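Local coordinates for C381 turret protein (Sulfolobus turreted icosahedral virus, PDB 4IND) that probably builds the pentameric turrets of the viral capsid, each chain folding into three consecutive jelly-roll domains, at residues A[100-109]-A[160-171]. Numbering follows the deposited sequence.
Sequences FNNNNTMTYS and IIHTSGNGYISF
Thr-107 and His-162 form an antiparallel hydrogen-bonded pair, their N and O atoms joined both ways (Thr-107 N to His-162 O 3.1 Å), and farther along Ser-170 N donates to Phe-100 O, so segment 100-109 is tied to both strands on either side of the turn at Gly-165. Between these ties lies a greasy cluster. Met-106 slides its thioether past Gly-167 and, bent at its last torsion (chi3 -55°), lays CE across Ile-169, 3.6 Å from CG1. Ile-169 also runs alongside Phe-100, its CD1 resting over one ring face in a CH-pi contact, while Ile-161 approaches from the opposite direction and sets CD1 3.9 Å from Phe-100 CZ. Ile-160 O and Ile-161 CG1 lie at the edge of the Tyr-108 ring, whose hydroxyl binds Tyr-119 O; the two isoleucines both face Phe-255 in a classic beta bulge.

Polar side chains add further ties. The amide of Asn-101 gives a straight bond from ND2 to Ser-170 O (2.7 Å, 169°), arriving from above the carbonyl plane, and in one of the two conformers of Asn-102, OD1 accepts from Ser-170 OG. Thr-105 OG1 donates to Asn-166 OD1 at 2.9 Å, the two side chains crossing nearly at right angles. Buried Asn-103 organises its own loop: OD1 accepts from the backbone N atoms of Thr-105 and Met-106, an Asx turn and Asx motif together. A water takes the N-H of Ser-109 and donates to Ile-160 O, bridging the two segments beyond the Thr-107/His-162 pair.

What this contact exemplifies is a junction between consecutive jelly rolls: sparse backbone pairing, side-chain hydrogen bonds and apolar contacts join them, consistent with one defined orientation, at the price of Tyr-168 N and O buried without a partner.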
# COMPACT_ATOMS: atom_id res chain seq x y z
N PHE A 100 2.21 3.37 -30.29
CA PHE A 100 2.15 4.43 -29.28
C PHE A 100 0.71 4.92 -29.09
O PHE A 100 0.49 6.08 -28.76
CB PHE A 100 3.04 5.62 -29.70
CG PHE A 100 4.54 5.39 -29.54
CD1 PHE A 100 5.03 4.45 -28.66
CD2 PHE A 100 5.44 6.14 -30.28
CE1 PHE A 100 6.39 4.25 -28.52
CE2 PHE A 100 6.81 5.94 -30.14
CZ PHE A 100 7.28 4.99 -29.27
N ASN A 101 -0.25 4.03 -29.33
CA ASN A 101 -1.68 4.33 -29.25
C ASN A 101 -2.21 5.25 -30.33
O ASN A 101 -3.28 5.00 -30.88
CB ASN A 101 -2.11 4.82 -27.84
CG ASN A 101 -2.09 3.71 -26.82
OD1 ASN A 101 -2.65 2.63 -27.06
ND2 ASN A 101 -1.42 3.94 -25.68
N ASN A 102 -1.46 6.32 -30.63
CA ASN A 102 -1.92 7.35 -31.54
C ASN A 102 -0.88 7.84 -32.56
O ASN A 102 -1.11 8.82 -33.24
CB ASN A 102 -2.46 8.56 -30.76
CG ASN A 102 -3.80 8.27 -30.10
OD1 ASN A 102 -3.89 8.15 -28.88
ND2 ASN A 102 -4.85 8.18 -30.89
N ASN A 103 0.26 7.16 -32.67
CA ASN A 103 1.31 7.62 -33.57
C ASN A 103 1.15 6.99 -34.95
O ASN A 103 0.80 5.81 -35.06
CB ASN A 103 2.69 7.22 -33.06
CG ASN A 103 3.79 7.56 -34.06
OD1 ASN A 103 3.92 8.71 -34.49
ND2 ASN A 103 4.57 6.56 -34.46
N ASN A 104 1.43 7.77 -35.99
CA ASN A 104 1.63 7.18 -37.31
C ASN A 104 2.67 7.91 -38.14
O ASN A 104 2.68 7.79 -39.37
CB ASN A 104 0.31 7.06 -38.07
CG ASN A 104 -0.39 8.38 -38.21
OD1 ASN A 104 0.25 9.44 -38.32
ND2 ASN A 104 -1.71 8.34 -38.20
N THR A 105 3.53 8.69 -37.48
CA THR A 105 4.59 9.41 -38.19
C THR A 105 5.98 9.17 -37.61
O THR A 105 6.95 9.12 -38.35
CB THR A 105 4.34 10.92 -38.24
OG1 THR A 105 4.09 11.40 -36.91
CG2 THR A 105 3.16 11.26 -39.13
N MET A 106 6.09 9.02 -36.29
CA MET A 106 7.40 8.87 -35.67
C MET A 106 7.93 7.47 -35.90
O MET A 106 7.16 6.51 -35.95
CB MET A 106 7.34 9.21 -34.17
CG MET A 106 6.92 10.66 -33.93
SD MET A 106 7.01 11.20 -32.21
CE MET A 106 5.99 9.95 -31.46
N THR A 107 9.24 7.35 -36.08
CA THR A 107 9.84 6.08 -36.50
C THR A 107 11.04 5.64 -35.68
O THR A 107 11.69 6.45 -35.01
CB THR A 107 10.32 6.17 -37.97
OG1 THR A 107 11.20 7.29 -38.12
CG2 THR A 107 9.15 6.35 -38.93
N TYR A 108 11.33 4.34 -35.77
CA TYR A 108 12.62 3.80 -35.37
C TYR A 108 13.42 3.53 -36.63
O TYR A 108 12.86 3.09 -37.65
CB TYR A 108 12.44 2.48 -34.62
CG TYR A 108 11.75 2.61 -33.29
CD1 TYR A 108 12.00 3.69 -32.45
CD2 TYR A 108 10.85 1.63 -32.86
CE1 TYR A 108 11.37 3.79 -31.22
CE2 TYR A 108 10.22 1.73 -31.63
CZ TYR A 108 10.49 2.81 -30.82
OH TYR A 108 9.86 2.91 -29.61
N SER A 109 14.72 3.78 -36.58
CA SER A 109 15.62 3.43 -37.67
C SER A 109 16.48 2.23 -37.24
O SER A 109 17.21 2.29 -36.26
CB SER A 109 16.48 4.64 -38.05
OG SER A 109 17.36 4.31 -39.09
N ILE A 160 15.67 6.77 -29.08
CA ILE A 160 15.64 6.14 -30.40
C ILE A 160 14.42 6.54 -31.23
O ILE A 160 14.24 6.09 -32.37
CB ILE A 160 15.62 4.60 -30.28
CG1 ILE A 160 14.41 4.17 -29.47
CG2 ILE A 160 16.93 4.07 -29.67
CD1 ILE A 160 14.15 2.65 -29.50
N ILE A 161 13.54 7.36 -30.66
CA ILE A 161 12.32 7.76 -31.37
C ILE A 161 12.62 8.95 -32.24
O ILE A 161 13.10 9.99 -31.76
CB ILE A 161 11.17 8.13 -30.41
CG1 ILE A 161 10.93 7.04 -29.37
CG2 ILE A 161 9.89 8.43 -31.20
CD1 ILE A 161 10.04 7.51 -28.20
N HIS A 162 12.35 8.83 -33.53
CA HIS A 162 12.64 9.92 -34.46
C HIS A 162 11.41 10.72 -34.83
O HIS A 162 10.37 10.14 -35.19
CB HIS A 162 13.27 9.39 -35.77
CG HIS A 162 14.59 8.73 -35.58
ND1 HIS A 162 15.78 9.43 -35.60
CD2 HIS A 162 14.92 7.44 -35.35
CE1 HIS A 162 16.78 8.60 -35.40
NE2 HIS A 162 16.29 7.38 -35.25
N THR A 163 11.54 12.04 -34.81
CA THR A 163 10.46 12.90 -35.26
C THR A 163 10.99 14.01 -36.10
O THR A 163 12.14 14.46 -35.93
CB THR A 163 9.61 13.48 -34.08
OG1 THR A 163 8.57 14.31 -34.62
CG2 THR A 163 10.50 14.33 -33.12
N SER A 164 10.19 14.47 -37.05
CA SER A 164 10.58 15.62 -37.81
C SER A 164 9.56 16.75 -37.65
O SER A 164 9.51 17.66 -38.48
CB SER A 164 10.79 15.24 -39.28
OG SER A 164 9.62 14.63 -39.79
N GLY A 165 8.76 16.70 -36.59
CA GLY A 165 7.85 17.80 -36.31
C GLY A 165 6.41 17.43 -36.00
O GLY A 165 5.61 18.30 -35.65
N ASN A 166 6.05 16.17 -36.15
CA ASN A 166 4.75 15.71 -35.68
C ASN A 166 4.85 14.33 -35.08
O ASN A 166 5.91 13.70 -35.13
CB ASN A 166 3.70 15.77 -36.79
CG ASN A 166 4.14 15.08 -38.04
OD1 ASN A 166 4.78 14.02 -37.97
ND2 ASN A 166 3.84 15.67 -39.19
N GLY A 167 3.76 13.87 -34.47
CA GLY A 167 3.73 12.57 -33.82
C GLY A 167 2.99 12.68 -32.50
O GLY A 167 2.88 13.76 -31.90
N TYR A 168 2.48 11.54 -32.03
CA TYR A 168 1.73 11.48 -30.79
C TYR A 168 2.12 10.25 -30.03
O TYR A 168 2.41 9.22 -30.63
CB TYR A 168 0.23 11.40 -31.08
CG TYR A 168 -0.34 12.59 -31.81
CD1 TYR A 168 -0.65 13.75 -31.14
CD2 TYR A 168 -0.57 12.53 -33.18
CE1 TYR A 168 -1.17 14.84 -31.81
CE2 TYR A 168 -1.09 13.61 -33.86
CZ TYR A 168 -1.38 14.76 -33.17
OH TYR A 168 -1.90 15.84 -33.84
N ILE A 169 2.10 10.35 -28.71
CA ILE A 169 2.16 9.17 -27.86
C ILE A 169 1.08 9.36 -26.80
O ILE A 169 0.99 10.42 -26.20
CB ILE A 169 3.53 9.02 -27.19
CG1 ILE A 169 4.64 9.02 -28.24
CG2 ILE A 169 3.59 7.74 -26.35
CD1 ILE A 169 6.05 8.91 -27.68
N SER A 170 0.21 8.37 -26.62
CA SER A 170 -0.78 8.46 -25.54
C SER A 170 -0.61 7.29 -24.59
O SER A 170 -0.16 6.23 -24.99
CB SER A 170 -2.20 8.42 -26.11
OG SER A 170 -2.44 9.53 -26.94
N PHE A 171 -1.00 7.48 -23.33
CA PHE A 171 -1.00 6.39 -22.37
C PHE A 171 -1.94 6.71 -21.22
O PHE A 171 -2.27 7.87 -21.00
CB PHE A 171 0.43 6.07 -21.89
CG PHE A 171 1.27 7.28 -21.62
CD1 PHE A 171 1.24 7.91 -20.38
CD2 PHE A 171 2.11 7.79 -22.60
CE1 PHE A 171 2.02 9.04 -20.13
CE2 PHE A 171 2.90 8.91 -22.35
CZ PHE A 171 2.85 9.54 -21.12
O HOH W 1 15.77 4.56 -34.18